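Side-chain contacts in AxyAgu115A (Amphibacillus xylanus NBRC 15112, PDB 6NPS), which is a family GH115 alpha-glucuronidase that probably hydrolyses the bonds holding glucuronic acid side groups on xylans such as arabinoglucuronoxylan: residues G415-Y420 with P904-D909; L352-E357 with F411-G416. The protein carries 3 engineered substitutions. All coordinates share one frame; numbering follows the deposited sequence.

Contact 1 of 2, residues G415-Y420 with P904-D909; sequences GGPVSY and PHWGID
With chi1 at 167°, the Trp906 side chain swings away from its backbone N and out to the loop, and chi2 of 86° turns the indole so that its six-membered ring reaches Pro417. There CZ3 lies 3.8 Å from Pro417 CD and CH2 lies 3.9 Å from that same carbon, the two side chains crossing obliquely. A rigid, apolar proline ring suits a place against so broad an indole. Its CG rests on the helix backbone, 3.6 Å from Gly907 O and 3.8 Å from Gly907 CA. The cis peptide Gly416-Pro417 bends the loop sharply, and Pro417 turns its ring toward the helix. This loop follows strand 405-410 of the TIM-like barrel, whereas helix 904-912 belongs to the GH115 C-terminal domain, so the contact joins two domains by apolar packing without a hydrogen bond between the segments. Gly416 O lies at the indole edge, near its plane, 4.2 Å from Trp906 CH2, and accepts a hydrogen bond from His387. At the indole's polar end, Trp906 NE1 is hydrogen-bonded to Asp385 OD2, which would help hold the ring in this orientation.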
loop_
_atom_site.group_PDB
_atom_site.type_symbol
_atom_site.label_atom_id
_atom_site.label_comp_id
_atom_site.label_asym_id
_atom_site.label_seq_id
_atom_site.Cartn_x
_atom_site.Cartn_y
_atom_site.Cartn_z
ATOM N N GLY A 415 4.068 -25.864 -8.951
ATOM C CA GLY A 415 3.738 -25.211 -10.210
ATOM C C GLY A 415 2.809 -24.044 -9.945
ATOM O O GLY A 415 2.628 -23.645 -8.798
ATOM N N GLY A 416 2.222 -23.502 -11.013
ATOM C CA GLY A 416 1.357 -22.337 -10.873
ATOM C C GLY A 416 -0.106 -22.648 -10.549
ATOM O O GLY A 416 -0.559 -23.785 -10.708
ATOM N N PRO A 417 -0.890 -21.627 -10.100
ATOM C CA PRO A 417 -0.417 -20.249 -9.819
ATOM C C PRO A 417 0.488 -20.141 -8.590
ATOM O O PRO A 417 1.307 -19.237 -8.548
ATOM C CB PRO A 417 -1.733 -19.455 -9.574
ATOM C CG PRO A 417 -2.790 -20.243 -10.226
ATOM C CD PRO A 417 -2.368 -21.701 -10.074
ATOM N N VAL A 418 0.293 -20.993 -7.584
ATOM C CA VAL A 418 1.098 -21.040 -6.356
ATOM C C VAL A 418 1.235 -22.519 -5.974
ATOM O O VAL A 418 0.227 -23.235 -5.875
ATOM C CB VAL A 418 0.459 -20.285 -5.152
ATOM C CG1 VAL A 418 1.472 -20.196 -3.943
ATOM C CG2 VAL A 418 -0.085 -18.881 -5.553
ATOM N N SER A 419 2.450 -22.944 -5.672
ATOM C CA SER A 419 2.677 -24.321 -5.265
ATOM C C SER A 419 2.052 -24.568 -3.898
ATOM O O SER A 419 1.793 -23.642 -3.127
ATOM C CB SER A 419 4.174 -24.641 -5.212
ATOM O OG SER A 419 4.805 -24.332 -6.452
ATOM N N TYR A 420 1.783 -25.841 -3.611
ATOM C CA TYR A 420 1.379 -26.238 -2.271
ATOM C C TYR A 420 2.034 -27.575 -1.976
ATOM O O TYR A 420 1.748 -28.611 -2.620
ATOM C CB TYR A 420 -0.145 -26.284 -2.108
ATOM C CG TYR A 420 -0.902 -27.132 -3.091
ATOM C CD1 TYR A 420 -1.140 -26.698 -4.400
ATOM C CD2 TYR A 420 -1.446 -28.337 -2.677
ATOM C CE1 TYR A 420 -1.839 -27.496 -5.287
ATOM C CE2 TYR A 420 -2.142 -29.145 -3.547
ATOM C CZ TYR A 420 -2.347 -28.718 -4.839
ATOM O OH TYR A 420 -3.056 -29.543 -5.674
ATOM N N PRO A 904 -6.248 -16.897 -17.181
ATOM C CA PRO A 904 -6.197 -15.893 -16.105
ATOM C C PRO A 904 -7.299 -16.040 -15.073
ATOM O O PRO A 904 -7.011 -15.968 -13.876
ATOM C CB PRO A 904 -6.330 -14.558 -16.854
ATOM C CG PRO A 904 -6.832 -14.927 -18.255
ATOM C CD PRO A 904 -6.278 -16.279 -18.521
ATOM N N HIS A 905 -8.549 -16.234 -15.509
ATOM C CA HIS A 905 -9.653 -16.354 -14.552
ATOM C C HIS A 905 -9.572 -17.657 -13.777
ATOM O O HIS A 905 -9.888 -17.698 -12.573
ATOM C CB HIS A 905 -11.000 -16.280 -15.277
ATOM C CG HIS A 905 -11.276 -14.946 -15.890
ATOM N ND1 HIS A 905 -11.599 -13.837 -15.134
ATOM C CD2 HIS A 905 -11.275 -14.538 -17.183
ATOM C CE1 HIS A 905 -11.785 -12.804 -15.938
ATOM N NE2 HIS A 905 -11.596 -13.202 -17.184
ATOM N N TRP A 906 -9.241 -18.757 -14.480
ATOM C CA TRP A 906 -9.050 -20.037 -13.818
ATOM C C TRP A 906 -8.052 -19.891 -12.680
ATOM O O TRP A 906 -8.264 -20.418 -11.584
ATOM C CB TRP A 906 -8.562 -21.103 -14.842
ATOM C CG TRP A 906 -8.024 -22.388 -14.125
ATOM C CD1 TRP A 906 -8.766 -23.457 -13.704
ATOM C CD2 TRP A 906 -6.668 -22.648 -13.705
ATOM N NE1 TRP A 906 -7.953 -24.376 -13.066
ATOM C CE2 TRP A 906 -6.663 -23.901 -13.058
ATOM C CE3 TRP A 906 -5.461 -21.947 -13.824
ATOM C CZ2 TRP A 906 -5.497 -24.463 -12.504
ATOM C CZ3 TRP A 906 -4.272 -22.537 -13.314
ATOM C CH2 TRP A 906 -4.307 -23.786 -12.676
ATOM N N GLY A 907 -6.967 -19.143 -12.921
ATOM C CA GLY A 907 -5.909 -19.041 -11.929
ATOM C C GLY A 907 -6.309 -18.241 -10.698
ATOM O O GLY A 907 -5.968 -18.622 -9.574
ATOM N N ILE A 908 -7.012 -17.113 -10.888
ATOM C CA ILE A 908 -7.575 -16.372 -9.747
ATOM C C ILE A 908 -8.506 -17.272 -8.941
ATOM O O ILE A 908 -8.406 -17.380 -7.709
ATOM C CB ILE A 908 -8.344 -15.131 -10.229
ATOM C CG1 ILE A 908 -7.404 -14.086 -10.839
ATOM C CG2 ILE A 908 -9.137 -14.482 -9.051
ATOM C CD1 ILE A 908 -8.160 -13.167 -11.771
ATOM N N ASP A 909 -9.438 -17.939 -9.634
ATOM C CA ASP A 909 -10.479 -18.689 -8.924
ATOM C C ASP A 909 -9.904 -19.888 -8.194
ATOM O O ASP A 909 -10.405 -20.264 -7.135
ATOM C CB ASP A 909 -11.559 -19.154 -9.920
ATOM C CG ASP A 909 -12.290 -17.985 -10.601
ATOM O OD1 ASP A 909 -12.117 -16.824 -10.177
ATOM O OD2 ASP A 909 -13.043 -18.230 -11.575
#

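Contact 2 of 2, residues L352-E357 with F411-G416; sequences LYKEVE and FDYHGG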
loop_
_atom_site.group_PDB
_atom_site.type_symbol
_atom_site.label_atom_id
_atom_site.label_comp_id
_atom_site.label_asym_id
_atom_site.label_seq_id
_atom_site.Cartn_x
_atom_site.Cartn_y
_atom_site.Cartn_z
ATOM N N LEU A 352 -3.454 -37.993 -20.552
ATOM C CA LEU A 352 -3.972 -36.751 -21.129
ATOM C C LEU A 352 -3.712 -35.579 -20.177
ATOM O O LEU A 352 -4.621 -34.877 -19.753
ATOM C CB LEU A 352 -5.454 -36.890 -21.444
ATOM C CG LEU A 352 -5.751 -38.138 -22.251
ATOM C CD1 LEU A 352 -7.216 -38.177 -22.630
ATOM C CD2 LEU A 352 -4.854 -38.229 -23.483
ATOM N N TYR A 353 -2.429 -35.390 -19.835
ATOM C CA TYR A 353 -2.012 -34.433 -18.806
ATOM C C TYR A 353 -1.707 -33.074 -19.427
ATOM O O TYR A 353 -0.951 -32.995 -20.398
ATOM C CB TYR A 353 -0.777 -34.939 -18.039
ATOM C CG TYR A 353 -0.311 -34.047 -16.883
ATOM C CD1 TYR A 353 -1.135 -33.819 -15.764
ATOM C CD2 TYR A 353 0.934 -33.419 -16.914
ATOM C CE1 TYR A 353 -0.722 -33.009 -14.719
ATOM C CE2 TYR A 353 1.374 -32.611 -15.869
ATOM C CZ TYR A 353 0.531 -32.400 -14.764
ATOM O OH TYR A 353 0.926 -31.590 -13.711
ATOM N N LYS A 354 -2.285 -32.010 -18.829
ATOM C CA LYS A 354 -2.137 -30.607 -19.228
ATOM C C LYS A 354 -2.379 -30.400 -20.719
ATOM O O LYS A 354 -3.483 -30.657 -21.216
ATOM C CB LYS A 354 -0.754 -30.070 -18.842
ATOM C CG LYS A 354 -0.669 -29.553 -17.408
ATOM C CD LYS A 354 0.766 -29.579 -16.927
ATOM C CE LYS A 354 0.997 -28.609 -15.790
ATOM N NZ LYS A 354 1.178 -27.225 -16.313
ATOM N N GLU A 355 -1.341 -29.958 -21.448
ATOM C CA GLU A 355 -1.506 -29.639 -22.858
ATOM C C GLU A 355 -1.897 -30.846 -23.701
ATOM O O GLU A 355 -2.314 -30.664 -24.850
ATOM C CB GLU A 355 -0.205 -29.008 -23.403
ATOM C CG GLU A 355 0.894 -30.021 -23.763
ATOM C CD GLU A 355 1.792 -30.388 -22.565
ATOM O OE1 GLU A 355 1.665 -29.754 -21.479
ATOM O OE2 GLU A 355 2.624 -31.319 -22.711
ATOM N N VAL A 356 -1.771 -32.068 -23.172
ATOM C CA VAL A 356 -2.044 -33.257 -23.984
ATOM C C VAL A 356 -3.552 -33.458 -24.193
ATOM O O VAL A 356 -3.973 -33.969 -25.246
ATOM C CB VAL A 356 -1.393 -34.516 -23.361
ATOM C CG1 VAL A 356 -1.553 -35.720 -24.313
ATOM C CG2 VAL A 356 0.090 -34.276 -23.028
ATOM N N GLU A 357 -4.383 -33.089 -23.202
ATOM C CA GLU A 357 -5.841 -33.182 -23.351
ATOM C C GLU A 357 -6.351 -32.496 -24.620
ATOM O O GLU A 357 -7.136 -33.121 -25.353
ATOM C CB GLU A 357 -6.543 -32.634 -22.090
ATOM C CG GLU A 357 -8.040 -33.008 -21.960
ATOM C CD GLU A 357 -8.743 -32.386 -20.727
ATOM O OE1 GLU A 357 -8.822 -31.135 -20.651
ATOM O OE2 GLU A 357 -9.233 -33.150 -19.846
ATOM N N PHE A 411 -2.865 -33.944 -4.295
ATOM C CA PHE A 411 -2.829 -33.405 -2.940
ATOM C C PHE A 411 -1.645 -32.481 -2.740
ATOM O O PHE A 411 -1.483 -31.954 -1.639
ATOM C CB PHE A 411 -2.695 -34.524 -1.878
ATOM C CG PHE A 411 -3.851 -35.494 -1.820
ATOM C CD1 PHE A 411 -5.073 -35.205 -2.402
ATOM C CD2 PHE A 411 -3.701 -36.704 -1.150
ATOM C CE1 PHE A 411 -6.142 -36.080 -2.304
ATOM C CE2 PHE A 411 -4.768 -37.606 -1.075
ATOM C CZ PHE A 411 -5.981 -37.300 -1.663
ATOM N N ASP A 412 -0.790 -32.321 -3.760
ATOM C CA ASP A 412 0.503 -31.649 -3.667
ATOM C C ASP A 412 0.878 -31.244 -5.079
ATOM O O ASP A 412 0.668 -32.020 -6.009
ATOM C CB ASP A 412 1.533 -32.604 -3.052
ATOM C CG ASP A 412 2.842 -31.934 -2.633
ATOM O OD1 ASP A 412 3.638 -31.541 -3.519
ATOM O OD2 ASP A 412 3.099 -31.850 -1.401
ATOM N N TYR A 413 1.383 -30.031 -5.260
ATOM C CA TYR A 413 1.728 -29.604 -6.604
ATOM C C TYR A 413 2.814 -28.539 -6.572
ATOM O O TYR A 413 2.719 -27.559 -5.835
ATOM C CB TYR A 413 0.502 -29.072 -7.334
ATOM C CG TYR A 413 0.790 -28.623 -8.752
ATOM C CD1 TYR A 413 1.325 -29.514 -9.694
ATOM C CD2 TYR A 413 0.486 -27.318 -9.164
ATOM C CE1 TYR A 413 1.599 -29.116 -10.999
ATOM C CE2 TYR A 413 0.707 -26.928 -10.455
ATOM C CZ TYR A 413 1.268 -27.822 -11.364
ATOM O OH TYR A 413 1.507 -27.432 -12.635
ATOM N N HIS A 414 3.788 -28.692 -7.434
ATOM C CA HIS A 414 4.872 -27.730 -7.598
ATOM C C HIS A 414 4.631 -27.065 -8.946
ATOM O O HIS A 414 4.967 -27.638 -9.984
ATOM C CB HIS A 414 6.201 -28.478 -7.532
ATOM C CG HIS A 414 7.416 -27.612 -7.628
ATOM N ND1 HIS A 414 7.729 -26.656 -6.681
ATOM C CD2 HIS A 414 8.411 -27.571 -8.552
ATOM C CE1 HIS A 414 8.872 -26.077 -7.013
ATOM N NE2 HIS A 414 9.300 -26.612 -8.142
ATOM N N GLY A 415 4.068 -25.864 -8.951
ATOM C CA GLY A 415 3.738 -25.211 -10.210
ATOM C C GLY A 415 2.809 -24.044 -9.945
ATOM O O GLY A 415 2.628 -23.645 -8.798
ATOM N N GLY A 416 2.222 -23.502 -11.013
ATOM C CA GLY A 416 1.357 -22.337 -10.873
ATOM C C GLY A 416 -0.106 -22.648 -10.549
ATOM O O GLY A 416 -0.559 -23.785 -10.708
#
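Tyr413 sends its ring out from the loop after strand 405-410 to overlap the hydroxyl of Tyr353 and the far end of Lys354. Tyr353 OH stands 3.7 Å from Tyr413 CE1, approaching the ring obliquely. Lys354 reaches Tyr413 head-on from the other segment, its CE 3.4 Å from Tyr413 OH, with NZ a little farther from that oxygen at 3.7 Å. No hydrogen bond links the two segments, so the contact rests on van der Waals packing, with perhaps a modest electrostatic attraction between the ammonium group and the phenol oxygen. In both tyrosines CG is anti to the backbone N (chi1 -177° in Tyr353, -179° in Tyr413), which extends each ring toward the other segment across a gap of 12.0 Å between Lys354 CA and Gly415 CA. Long side chains therefore suit these places. Both segments follow parallel strands of the TIM-like barrel, 348-351 and 405-410, in the loops at the C-terminal ends of the strands, where TIM-barrel enzymes carry their active sites. A type II' turn from Tyr353 to Val356 carries Lys354 at its second position. The lysine folds back over its neighbour, with CG 3.9 Å above one face of the Tyr353 ring, and the bend at chi4 (-81°) sets the direction of NZ. Gly415 N lies 3.8 Å above one face of the Tyr413 ring, so close that only a residue without a side chain fits there. Tyr353 OH is hydrogen-bonded to Asn386 OD1 and to a glycerol, probably from the crystallisation liquor, while His246 stacks on its ring.

Overall arrangement
The two contacts meet in the loop between strand 405-410 and helix 428-440, sharing Gly415 and Gly416, with centres 11 Å apart. Along the chain, 352-357 comes first, then 411-416 and 415-420, and much later 904-909. Contact 2 lies between loops at the C-terminal ends of strands 348-351 and 405-410; contact 1 carries the second of these loops outward to helix 904-912. Within the loop, Tyr420 N and Tyr413 O are 3.0 Å apart, a probable hydrogen bond that ties the contacts together. One barrel loop thus touches a loop two strands away round the barrel and a domain far off in sequence, which therefore packs beside the strand ends where a barrel's active site normally lies.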